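Local structure of 3-dehydroquinate dehydratase (Enterococcus faecalis, 4PH6) at residues A59-V64 / E97-A102; L82-Q87 / M93-E98; A102-L107 / D114-E119; I118-N123 / R162-R167. The protein catalyses the cis-dehydration of 3-dehydroquinate to 3-dehydroshikimate, the third step of the chorismate pathway, by way of an imine (Schiff-base) intermediate. One frame throughout, in Å; residues are numbered along the deposited sequence.

The four contacts follow the chain through part of a (beta/alpha)8 barrel. Contacts 1, 2 and 3 share helix 97-110. Contact 1 sets it against helix 61-73, contact 2 joins the loop after strand 80-83 to the segment that leads into the helix, and contact 3 lays the helix on strand 115-119. Their centres are 9 to 11 Å apart, and contacts 2 and 3 belong to one beta-alpha-beta unit. Contact 4 starts where contact 3 ends, at Ile-118 and Glu-119, and reaches helix 154-166, its centre about 14 Å from that of contact 3. Through Arg-85, salt-bridged to strand 115-119, this helix packing adjoins the predicted substrate site at the strands' C-terminal ends.

Contact 1 of 4, residues A59-V64 / E97-A102; sequences ADFSDV and EENYFA
Phe-61, in the first turn of helix 61-73, lays the far end of its ring against helix 97-110 between Asn-99 and Ala-102, and it contributes more than half of the 132 Å² buried here. The tight part is small. Phe-61 CE2 stands 3.6 Å from Ala-102 CB, an apolar contact, while Phe-61 CZ lies 3.6 Å from the backbone Asn-99 O and equally 3.6 Å from the side-chain Asn-99 OD1. Both Asn-99 O and Ala-102 CB reach the ring obliquely. The Asn-99 amide is turned almost perpendicular to the ring, with 79° between the planes; it therefore does not stack on the ring, and its oxygen meets the CZ end. With chi1 -60°, Phe-61 CG is anti to its own carbonyl carbon, and this sends the ring across to the second helix. The backbones remain well separated: the closest CA pair, Phe-61 and Ala-102, is 8.2 Å apart, a gap bridged by one ring and one methyl group.

The looser, solvent side is at Asn-99, partly exposed, which adds 28 Å² without hydrogen bonding to segment 59-64. The centre of the contact lies at the surface, about 19 Å from the centre of the chain. The same ring also touches Phe-95 and, deeper in, Leu-103, while Val-64 packs on Leu-103 and Leu-107. Helices 61-73 and 97-110 follow strands 47-51 and 80-83, which are neighbours in the parallel sheet. This is the lateral packing of successive outer helices in a (beta/alpha)8 barrel.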
# COMPACT_ATOMS: atom_id res chain seq x y z
N ALA A 59 17.00 -9.93 -33.69
CA ALA A 59 17.83 -11.02 -34.18
C ALA A 59 19.08 -10.48 -34.87
O ALA A 59 20.05 -11.21 -35.05
CB ALA A 59 17.05 -11.90 -35.13
N ASP A 60 19.05 -9.21 -35.27
CA ASP A 60 20.23 -8.57 -35.83
C ASP A 60 20.99 -7.86 -34.72
O ASP A 60 20.70 -6.72 -34.37
CB ASP A 60 19.85 -7.59 -36.94
CG ASP A 60 21.06 -7.09 -37.72
OD1 ASP A 60 22.20 -7.48 -37.39
OD2 ASP A 60 20.88 -6.28 -38.65
N PHE A 61 21.98 -8.56 -34.18
CA PHE A 61 22.64 -8.15 -32.94
C PHE A 61 23.42 -6.84 -33.12
O PHE A 61 23.57 -6.08 -32.16
CB PHE A 61 23.56 -9.26 -32.44
CG PHE A 61 22.85 -10.56 -32.14
CD1 PHE A 61 21.47 -10.61 -31.95
CD2 PHE A 61 23.56 -11.75 -32.03
CE1 PHE A 61 20.82 -11.80 -31.66
CE2 PHE A 61 22.92 -12.94 -31.75
CZ PHE A 61 21.54 -12.96 -31.56
N SER A 62 23.89 -6.58 -34.34
CA SER A 62 24.64 -5.35 -34.64
C SER A 62 23.72 -4.15 -34.76
O SER A 62 24.08 -3.04 -34.36
CB SER A 62 25.43 -5.51 -35.94
OG SER A 62 26.43 -6.50 -35.78
N ASP A 63 22.55 -4.39 -35.34
CA ASP A 63 21.51 -3.39 -35.40
C ASP A 63 21.13 -2.99 -33.98
O ASP A 63 20.98 -1.80 -33.67
CB ASP A 63 20.29 -3.93 -36.14
CG ASP A 63 19.21 -2.91 -36.31
OD1 ASP A 63 19.18 -2.24 -37.37
OD2 ASP A 63 18.39 -2.75 -35.38
N VAL A 64 21.02 -3.99 -33.10
CA VAL A 64 20.65 -3.72 -31.72
C VAL A 64 21.74 -2.92 -31.00
O VAL A 64 21.44 -1.98 -30.28
CB VAL A 64 20.37 -5.03 -30.93
CG1 VAL A 64 20.05 -4.72 -29.49
CG2 VAL A 64 19.22 -5.79 -31.56
N GLU A 97 18.29 -20.17 -26.32
CA GLU A 97 19.29 -19.83 -25.32
C GLU A 97 20.56 -19.26 -25.97
O GLU A 97 21.11 -18.26 -25.50
CB GLU A 97 19.64 -21.05 -24.46
CG GLU A 97 20.92 -20.90 -23.64
CD GLU A 97 21.30 -22.17 -22.89
OE1 GLU A 97 22.47 -22.62 -23.03
OE2 GLU A 97 20.45 -22.71 -22.16
N GLU A 98 21.01 -19.88 -27.06
CA GLU A 98 22.24 -19.45 -27.75
C GLU A 98 22.12 -18.02 -28.26
O GLU A 98 23.05 -17.23 -28.09
CB GLU A 98 22.55 -20.40 -28.93
CG GLU A 98 23.75 -20.00 -29.79
CD GLU A 98 23.81 -20.80 -31.09
OE1 GLU A 98 22.76 -21.39 -31.45
OE2 GLU A 98 24.88 -20.85 -31.74
N ASN A 99 20.98 -17.68 -28.85
CA ASN A 99 20.72 -16.31 -29.29
C ASN A 99 20.57 -15.35 -28.11
O ASN A 99 20.96 -14.19 -28.19
CB ASN A 99 19.47 -16.25 -30.17
CG ASN A 99 19.75 -16.65 -31.61
OD1 ASN A 99 20.86 -16.49 -32.10
ND2 ASN A 99 18.74 -17.18 -32.29
N TYR A 100 20.02 -15.85 -27.01
CA TYR A 100 19.89 -15.06 -25.82
C TYR A 100 21.28 -14.61 -25.35
O TYR A 100 21.53 -13.41 -25.20
CB TYR A 100 19.17 -15.84 -24.72
CG TYR A 100 19.04 -15.11 -23.41
CD1 TYR A 100 18.06 -14.15 -23.22
CD2 TYR A 100 19.89 -15.40 -22.34
CE1 TYR A 100 17.94 -13.48 -22.00
CE2 TYR A 100 19.77 -14.74 -21.13
CZ TYR A 100 18.79 -13.78 -20.96
OH TYR A 100 18.67 -13.12 -19.75
N PHE A 101 22.19 -15.56 -25.16
CA PHE A 101 23.51 -15.21 -24.66
C PHE A 101 24.40 -14.52 -25.71
O PHE A 101 25.22 -13.68 -25.36
CB PHE A 101 24.21 -16.45 -24.11
CG PHE A 101 23.65 -16.89 -22.79
CD1 PHE A 101 23.97 -16.20 -21.64
CD2 PHE A 101 22.80 -17.97 -22.70
CE1 PHE A 101 23.46 -16.59 -20.43
CE2 PHE A 101 22.29 -18.36 -21.50
CZ PHE A 101 22.62 -17.67 -20.35
N ALA A 102 24.22 -14.86 -26.98
CA ALA A 102 25.01 -14.23 -28.05
C ALA A 102 24.70 -12.73 -28.18
O ALA A 102 25.60 -11.91 -28.37
CB ALA A 102 24.77 -14.95 -29.37

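Contact 2 of 4, residues L82-Q87 / M93-E98; sequences LTFRTQ and MAFSEE
At the start of the strand-to-helix connection in the beta-alpha-beta unit 80-83, 97-110, 115-119, Phe-84 stacks on Phe-95 across the loop that leaves the C-terminal end of the barrel strand. The ring centroids are 4.4 Å apart and the planes 26° from parallel, which defines an offset stack. Its closest approach is Phe-84 CZ over one face of the Phe-95 ring, 3.3 Å from Phe-95 CD2. Phe-84 reaches it with CG anti to the backbone N (chi1 -168°). Phe-95 holds chi1 at -144°, off a staggered value, a mild strain that goes with its place on Phe-84. Met-93 adds to this cluster: CG is 3.8 Å from Phe-84 CZ, and SD sits at the edge of the same ring, 5.2 Å from the centroid, a Met-aromatic contact.

The main chains are joined through water. Water 1 accepts from Met-93 N at 3.1 Å and donates to Arg-85 O, the latter doubtfully short; water 2 accepts from Gln-87 N and donates to Met-93 O, each at 2.8 Å. Gln-87 reaches along with an extended chain until OE1 lies 3.4 Å from Ala-94 CA.

Arg-85, predicted to bind 3-dehydroquinate, turns its guanidinium away to salt bridges, NH1 with Glu-119 and NH2 with Asp-117. The chemistry therefore divides: aromatic and sulfur packing closes the loop, water bridges four of its backbone polar atoms, and the charged group is left to serve the predicted substrate site.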
# COMPACT_ATOMS: atom_id res chain seq x y z
N LEU A 82 19.14 -2.57 -20.14
CA LEU A 82 18.74 -3.38 -21.29
C LEU A 82 18.24 -4.73 -20.80
O LEU A 82 18.86 -5.37 -19.95
CB LEU A 82 19.90 -3.55 -22.27
CG LEU A 82 20.37 -2.28 -23.01
CD1 LEU A 82 21.39 -2.61 -24.10
CD2 LEU A 82 19.21 -1.53 -23.61
N THR A 83 17.11 -5.16 -21.35
CA THR A 83 16.45 -6.38 -20.90
C THR A 83 15.91 -7.17 -22.07
O THR A 83 15.12 -6.64 -22.84
CB THR A 83 15.25 -6.07 -19.97
OG1 THR A 83 15.71 -5.46 -18.75
CG2 THR A 83 14.45 -7.31 -19.65
N PHE A 84 16.33 -8.41 -22.22
CA PHE A 84 15.58 -9.33 -23.09
C PHE A 84 14.75 -10.26 -22.22
O PHE A 84 15.27 -11.25 -21.71
CB PHE A 84 16.52 -10.14 -24.00
CG PHE A 84 15.79 -10.88 -25.10
CD1 PHE A 84 15.65 -10.31 -26.36
CD2 PHE A 84 15.22 -12.12 -24.87
CE1 PHE A 84 14.95 -10.97 -27.37
CE2 PHE A 84 14.52 -12.79 -25.88
CZ PHE A 84 14.38 -12.21 -27.12
N ARG A 85 13.48 -9.94 -22.00
CA ARG A 85 12.67 -10.85 -21.19
C ARG A 85 12.38 -12.12 -21.98
O ARG A 85 11.87 -12.06 -23.10
CB ARG A 85 11.37 -10.19 -20.74
CG ARG A 85 10.55 -11.01 -19.76
CD ARG A 85 11.29 -11.26 -18.46
NE ARG A 85 11.70 -10.00 -17.85
CZ ARG A 85 12.92 -9.77 -17.38
NH1 ARG A 85 13.85 -10.72 -17.41
NH2 ARG A 85 13.20 -8.60 -16.83
N THR A 86 12.72 -13.27 -21.42
CA THR A 86 12.48 -14.52 -22.14
C THR A 86 11.01 -14.89 -22.04
O THR A 86 10.33 -14.54 -21.07
CB THR A 86 13.33 -15.68 -21.60
OG1 THR A 86 12.86 -16.05 -20.30
CG2 THR A 86 14.79 -15.27 -21.53
N GLN A 87 10.54 -15.64 -23.03
CA GLN A 87 9.14 -16.00 -23.16
C GLN A 87 8.57 -16.70 -21.92
O GLN A 87 7.43 -16.45 -21.55
CB GLN A 87 8.95 -16.89 -24.39
CG GLN A 87 7.53 -16.99 -24.90
CD GLN A 87 7.43 -17.69 -26.26
OE1 GLN A 87 8.24 -18.58 -26.57
NE2 GLN A 87 6.46 -17.29 -27.07
N MET A 93 8.72 -12.91 -27.32
CA MET A 93 9.06 -13.81 -28.43
C MET A 93 9.92 -15.00 -28.04
O MET A 93 10.75 -14.94 -27.12
CB MET A 93 9.79 -13.03 -29.52
CG MET A 93 11.08 -12.41 -29.04
SD MET A 93 12.00 -11.55 -30.33
CE MET A 93 12.67 -12.92 -31.24
N ALA A 94 9.72 -16.10 -28.77
CA ALA A 94 10.59 -17.26 -28.68
C ALA A 94 12.02 -16.88 -29.10
O ALA A 94 12.23 -16.08 -30.00
CB ALA A 94 10.06 -18.39 -29.54
N PHE A 95 13.01 -17.47 -28.43
CA PHE A 95 14.40 -17.12 -28.65
C PHE A 95 15.21 -18.25 -28.06
O PHE A 95 14.99 -18.64 -26.91
CB PHE A 95 14.73 -15.78 -27.98
CG PHE A 95 15.72 -14.91 -28.73
CD1 PHE A 95 15.54 -14.62 -30.08
CD2 PHE A 95 16.80 -14.32 -28.07
CE1 PHE A 95 16.43 -13.80 -30.76
CE2 PHE A 95 17.68 -13.50 -28.74
CZ PHE A 95 17.50 -13.24 -30.09
N SER A 96 16.13 -18.81 -28.86
CA SER A 96 17.03 -19.84 -28.37
C SER A 96 17.90 -19.30 -27.25
O SER A 96 18.22 -18.11 -27.23
CB SER A 96 17.91 -20.35 -29.51
OG SER A 96 18.80 -19.34 -29.95
N GLU A 97 18.29 -20.17 -26.32
CA GLU A 97 19.29 -19.83 -25.32
C GLU A 97 20.56 -19.26 -25.97
O GLU A 97 21.11 -18.26 -25.50
CB GLU A 97 19.64 -21.05 -24.46
CG GLU A 97 20.92 -20.90 -23.64
CD GLU A 97 21.30 -22.17 -22.89
OE1 GLU A 97 22.47 -22.62 -23.03
OE2 GLU A 97 20.45 -22.71 -22.16
N GLU A 98 21.01 -19.88 -27.06
CA GLU A 98 22.24 -19.45 -27.75
C GLU A 98 22.12 -18.02 -28.26
O GLU A 98 23.05 -17.23 -28.09
CB GLU A 98 22.55 -20.40 -28.93
CG GLU A 98 23.75 -20.00 -29.79
CD GLU A 98 23.81 -20.80 -31.09
OE1 GLU A 98 22.76 -21.39 -31.45
OE2 GLU A 98 24.88 -20.85 -31.74
O HOH W 1 10.78 -13.14 -25.05
O HOH W 2 12.28 -16.25 -25.11

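Contact 3 of 4, residues A102-L107 / D114-E119; sequences ALYHEL and DLLDIE
Tyr-104 of helix 97-110 lies against Leu-116, Asp-117 and Ile-118 of strand 115-119, the helix-on-strand packing of a beta-alpha-beta unit in the (beta/alpha)8 barrel. The axes of segments 102-107 and 115-119 run nearly antiparallel, at 164°, with a closest approach of 10.8 Å.

Along the strand, Leu-116 comes first. Its CD1 stands over the centre of the Tyr-104 ring, 3.6 Å from the centroid and 10° off the normal, a clear CH-pi contact. The methyl is delivered by a chi1 of -179°, which places CG opposite the backbone N.

At Asp-117 the backbone carbonyl approaches the phenol end, with O 2.8 Å from Tyr-104 OH. The hydroxyl has a firm partner just past the end of neighbouring strand 80-83, accepting a hydrogen bond from Phe-84 N. It is also hydrogen-bonded to water 3, itself bonded to Asp-117 OD1, though this water has more acceptors in reach than protons. The other carboxylate oxygen of Asp-117 makes a salt bridge with Arg-85, a predicted substrate ligand, and the side chain lies about 4 Å from that of Lys-173, the predicted Schiff-base residue.

Ile-118 reaches the ring obliquely and lightly, CG1 4.3 Å from Tyr-104 CE2.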
# COMPACT_ATOMS: atom_id res chain seq x y z
N ALA A 102 24.22 -14.86 -26.98
CA ALA A 102 25.01 -14.23 -28.05
C ALA A 102 24.70 -12.73 -28.18
O ALA A 102 25.60 -11.91 -28.37
CB ALA A 102 24.77 -14.95 -29.37
N LEU A 103 23.41 -12.39 -28.07
CA LEU A 103 22.96 -11.00 -28.13
C LEU A 103 23.56 -10.16 -27.00
O LEU A 103 24.08 -9.07 -27.23
CB LEU A 103 21.44 -10.92 -28.04
CG LEU A 103 20.80 -9.51 -28.04
CD1 LEU A 103 21.44 -8.56 -29.05
CD2 LEU A 103 19.31 -9.61 -28.28
N TYR A 104 23.46 -10.68 -25.78
CA TYR A 104 23.99 -10.00 -24.61
C TYR A 104 25.51 -9.82 -24.69
O TYR A 104 26.02 -8.73 -24.39
CB TYR A 104 23.61 -10.76 -23.34
CG TYR A 104 22.23 -10.46 -22.79
CD1 TYR A 104 21.44 -9.44 -23.33
CD2 TYR A 104 21.73 -11.16 -21.70
CE1 TYR A 104 20.19 -9.15 -22.81
CE2 TYR A 104 20.49 -10.88 -21.18
CZ TYR A 104 19.72 -9.88 -21.72
OH TYR A 104 18.48 -9.62 -21.18
N HIS A 105 26.23 -10.86 -25.10
CA HIS A 105 27.68 -10.78 -25.26
C HIS A 105 28.04 -9.66 -26.24
O HIS A 105 28.97 -8.89 -26.00
CB HIS A 105 28.27 -12.12 -25.73
CG HIS A 105 28.68 -13.04 -24.62
ND1 HIS A 105 29.64 -12.71 -23.68
CD2 HIS A 105 28.28 -14.30 -24.31
CE1 HIS A 105 29.79 -13.72 -22.83
NE2 HIS A 105 28.99 -14.70 -23.20
N GLU A 106 27.28 -9.55 -27.33
CA GLU A 106 27.51 -8.50 -28.31
C GLU A 106 27.24 -7.08 -27.79
O GLU A 106 28.00 -6.16 -28.07
CB GLU A 106 26.65 -8.73 -29.56
CG GLU A 106 27.29 -9.67 -30.55
CD GLU A 106 28.70 -9.24 -30.93
OE1 GLU A 106 29.66 -9.83 -30.39
OE2 GLU A 106 28.85 -8.32 -31.77
N LEU A 107 26.14 -6.91 -27.06
CA LEU A 107 25.84 -5.63 -26.43
C LEU A 107 26.97 -5.23 -25.49
O LEU A 107 27.38 -4.07 -25.45
CB LEU A 107 24.51 -5.71 -25.66
CG LEU A 107 23.25 -5.69 -26.52
CD1 LEU A 107 22.04 -5.99 -25.66
CD2 LEU A 107 23.08 -4.36 -27.25
N ASP A 114 24.01 0.57 -19.13
CA ASP A 114 24.58 0.79 -17.80
C ASP A 114 24.27 -0.37 -16.87
O ASP A 114 25.04 -0.67 -15.96
CB ASP A 114 24.05 2.10 -17.21
CG ASP A 114 24.36 3.28 -18.10
OD1 ASP A 114 25.54 3.46 -18.43
OD2 ASP A 114 23.44 4.00 -18.52
N LEU A 115 23.13 -1.02 -17.11
CA LEU A 115 22.71 -2.18 -16.35
C LEU A 115 22.25 -3.27 -17.30
O LEU A 115 21.66 -3.00 -18.35
CB LEU A 115 21.58 -1.84 -15.37
CG LEU A 115 21.83 -0.70 -14.40
CD1 LEU A 115 21.22 0.59 -14.94
CD2 LEU A 115 21.27 -1.05 -13.04
N LEU A 116 22.53 -4.51 -16.94
CA LEU A 116 22.14 -5.64 -17.77
C LEU A 116 21.24 -6.57 -16.96
O LEU A 116 21.60 -6.99 -15.85
CB LEU A 116 23.37 -6.40 -18.30
CG LEU A 116 23.17 -7.62 -19.22
CD1 LEU A 116 22.22 -7.31 -20.38
CD2 LEU A 116 24.52 -8.15 -19.73
N ASP A 117 20.08 -6.86 -17.52
CA ASP A 117 19.13 -7.79 -16.95
C ASP A 117 19.45 -9.24 -17.38
O ASP A 117 19.51 -9.55 -18.57
CB ASP A 117 17.70 -7.41 -17.38
CG ASP A 117 16.64 -8.37 -16.85
OD1 ASP A 117 16.61 -9.52 -17.31
OD2 ASP A 117 15.80 -7.96 -16.01
N ILE A 118 19.63 -10.12 -16.40
CA ILE A 118 19.89 -11.53 -16.66
C ILE A 118 18.99 -12.39 -15.77
O ILE A 118 18.98 -12.25 -14.56
CB ILE A 118 21.35 -11.90 -16.42
CG1 ILE A 118 22.27 -11.07 -17.31
CG2 ILE A 118 21.58 -13.42 -16.65
CD1 ILE A 118 23.74 -11.30 -17.07
N GLU A 119 18.22 -13.27 -16.38
CA GLU A 119 17.32 -14.12 -15.62
C GLU A 119 18.08 -15.17 -14.81
O GLU A 119 18.93 -15.88 -15.34
CB GLU A 119 16.30 -14.76 -16.55
CG GLU A 119 15.42 -13.71 -17.19
CD GLU A 119 14.43 -14.26 -18.19
OE1 GLU A 119 14.42 -15.48 -18.44
OE2 GLU A 119 13.66 -13.44 -18.74
O HOH W 3 16.90 -11.42 -19.07

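Contact 4 of 4, residues I118-N123 / R162-R167; sequences IELFAN and RQMQMR
Leu-120 carries the largest buried area, 103 Å², and meets Met-164 and Arg-167. In the (beta/alpha)8 barrel this joins the turn after strand 115-119 to the C-terminal end of helix 154-166, which follows the neighbouring strand 140-147. The leucine side chain crosses that of Met-164 at about a right angle. Leu-120 CD1 is 3.9 Å from Met-164 CG, and CD2 is 4.0 Å from Met-164 CE, so both methyls of the leucine press on the extended methionine.

Arg-167 supplies the polar half. Its chain bends at chi2 (-103°) and chi3, which brings the guanidinium edge-on to the turn: NH1 donates to Leu-120 O at 3.1 Å with an N-H...O angle of 156°. The oxygen is approached in the carbonyl plane, on a lone pair, with a C=O...N angle of 140°. NH2 donates to water 4 at 2.9 Å, and that water lies within bonding distance of Glu-119 O and Ala-122 O, with more acceptors around it than protons to give. The carbonyls belong to the type I beta turn 119-122, closed by Ala-122 N to Glu-119 O.

NE of Arg-167 forms a salt bridge with Asp-128 on helix 124-136. One guanidinium thus uses three nitrogens on a carboxylate, a carbonyl and a water, which fixes its rotation. The NH1 bond, the water bridge and the leucine packing tie the turn to the helix end; the positive charge would be expected to polarise the turn carbonyls.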
# COMPACT_ATOMS: atom_id res chain seq x y z
N ILE A 118 19.63 -10.12 -16.40
CA ILE A 118 19.89 -11.53 -16.66
C ILE A 118 18.99 -12.39 -15.77
O ILE A 118 18.98 -12.25 -14.56
CB ILE A 118 21.35 -11.90 -16.42
CG1 ILE A 118 22.27 -11.07 -17.31
CG2 ILE A 118 21.58 -13.42 -16.65
CD1 ILE A 118 23.74 -11.30 -17.07
N GLU A 119 18.22 -13.27 -16.38
CA GLU A 119 17.32 -14.12 -15.62
C GLU A 119 18.08 -15.17 -14.81
O GLU A 119 18.93 -15.88 -15.34
CB GLU A 119 16.30 -14.76 -16.55
CG GLU A 119 15.42 -13.71 -17.19
CD GLU A 119 14.43 -14.26 -18.19
OE1 GLU A 119 14.42 -15.48 -18.44
OE2 GLU A 119 13.66 -13.44 -18.74
N LEU A 120 17.78 -15.20 -13.51
CA LEU A 120 18.36 -16.17 -12.59
C LEU A 120 18.41 -17.58 -13.17
O LEU A 120 19.40 -18.28 -13.01
CB LEU A 120 17.57 -16.18 -11.27
CG LEU A 120 17.83 -17.29 -10.24
CD1 LEU A 120 19.24 -17.21 -9.64
CD2 LEU A 120 16.77 -17.30 -9.13
N PHE A 121 17.33 -18.00 -13.82
CA PHE A 121 17.14 -19.37 -14.26
C PHE A 121 17.76 -19.75 -15.62
O PHE A 121 17.71 -20.85 -15.99
CB PHE A 121 15.67 -19.83 -14.21
CG PHE A 121 15.13 -19.97 -12.83
CD1 PHE A 121 13.96 -19.41 -12.49
CD2 PHE A 121 15.82 -20.61 -11.87
CE1 PHE A 121 13.47 -19.50 -11.22
CE2 PHE A 121 15.34 -20.69 -10.59
CZ PHE A 121 14.16 -20.14 -10.26
N ALA A 122 18.32 -18.80 -16.32
CA ALA A 122 19.00 -19.06 -17.56
C ALA A 122 20.24 -19.82 -17.23
O ALA A 122 20.67 -19.81 -16.15
CB ALA A 122 19.36 -17.78 -18.28
N ASN A 123 20.79 -20.48 -18.23
CA ASN A 123 22.00 -21.29 -18.07
C ASN A 123 23.07 -20.53 -17.36
O ASN A 123 23.66 -19.63 -17.81
CB ASN A 123 22.58 -21.62 -19.45
CG ASN A 123 23.78 -22.59 -19.40
OD1 ASN A 123 24.85 -22.33 -18.93
ND2 ASN A 123 23.53 -23.73 -19.91
N ARG A 162 17.88 -14.69 -2.60
CA ARG A 162 19.16 -15.00 -1.99
C ARG A 162 20.12 -15.68 -2.96
O ARG A 162 21.32 -15.48 -2.87
CB ARG A 162 18.98 -15.89 -0.75
CG ARG A 162 18.41 -15.18 0.48
CD ARG A 162 18.31 -16.16 1.62
NE ARG A 162 19.63 -16.53 2.11
CZ ARG A 162 19.87 -17.59 2.86
NH1 ARG A 162 18.88 -18.42 3.19
NH2 ARG A 162 21.11 -17.84 3.26
N GLN A 163 19.59 -16.49 -3.88
CA GLN A 163 20.43 -17.17 -4.87
C GLN A 163 21.01 -16.17 -5.89
O GLN A 163 22.13 -16.34 -6.35
CB GLN A 163 19.65 -18.28 -5.59
CG GLN A 163 19.20 -19.46 -4.70
CD GLN A 163 20.17 -20.65 -4.73
OE1 GLN A 163 21.19 -20.62 -5.46
NE2 GLN A 163 19.87 -21.70 -3.94
N MET A 164 20.24 -15.13 -6.23
CA MET A 164 20.74 -14.09 -7.12
C MET A 164 21.91 -13.35 -6.50
O MET A 164 22.92 -13.11 -7.16
CB MET A 164 19.64 -13.08 -7.46
CG MET A 164 18.42 -13.69 -8.13
SD MET A 164 17.13 -12.46 -8.41
CE MET A 164 15.67 -13.50 -8.43
N GLN A 165 21.77 -12.99 -5.23
CA GLN A 165 22.83 -12.32 -4.51
C GLN A 165 24.08 -13.22 -4.47
O GLN A 165 25.20 -12.75 -4.66
CB GLN A 165 22.37 -11.92 -3.09
CG GLN A 165 23.37 -11.05 -2.28
CD GLN A 165 22.80 -10.59 -0.93
OE1 GLN A 165 22.20 -9.53 -0.82
NE2 GLN A 165 22.98 -11.41 0.09
N MET A 166 23.88 -14.53 -4.28
CA MET A 166 24.98 -15.48 -4.26
C MET A 166 25.69 -15.57 -5.61
O MET A 166 26.87 -15.91 -5.67
CB MET A 166 24.50 -16.88 -3.87
CG MET A 166 24.10 -17.03 -2.41
SD MET A 166 23.34 -18.63 -2.05
CE MET A 166 22.99 -18.41 -0.31
N ARG A 167 24.95 -15.31 -6.68
CA ARG A 167 25.53 -15.32 -8.02
C ARG A 167 26.07 -13.94 -8.35
O ARG A 167 26.21 -13.61 -9.52
CB ARG A 167 24.49 -15.72 -9.08
CG ARG A 167 23.81 -17.07 -8.89
CD ARG A 167 24.36 -18.15 -9.82
NE ARG A 167 24.44 -17.74 -11.22
CZ ARG A 167 23.43 -17.76 -12.09
NH1 ARG A 167 22.22 -18.17 -11.71
NH2 ARG A 167 23.63 -17.36 -13.35
O HOH W 4 21.20 -17.05 -14.84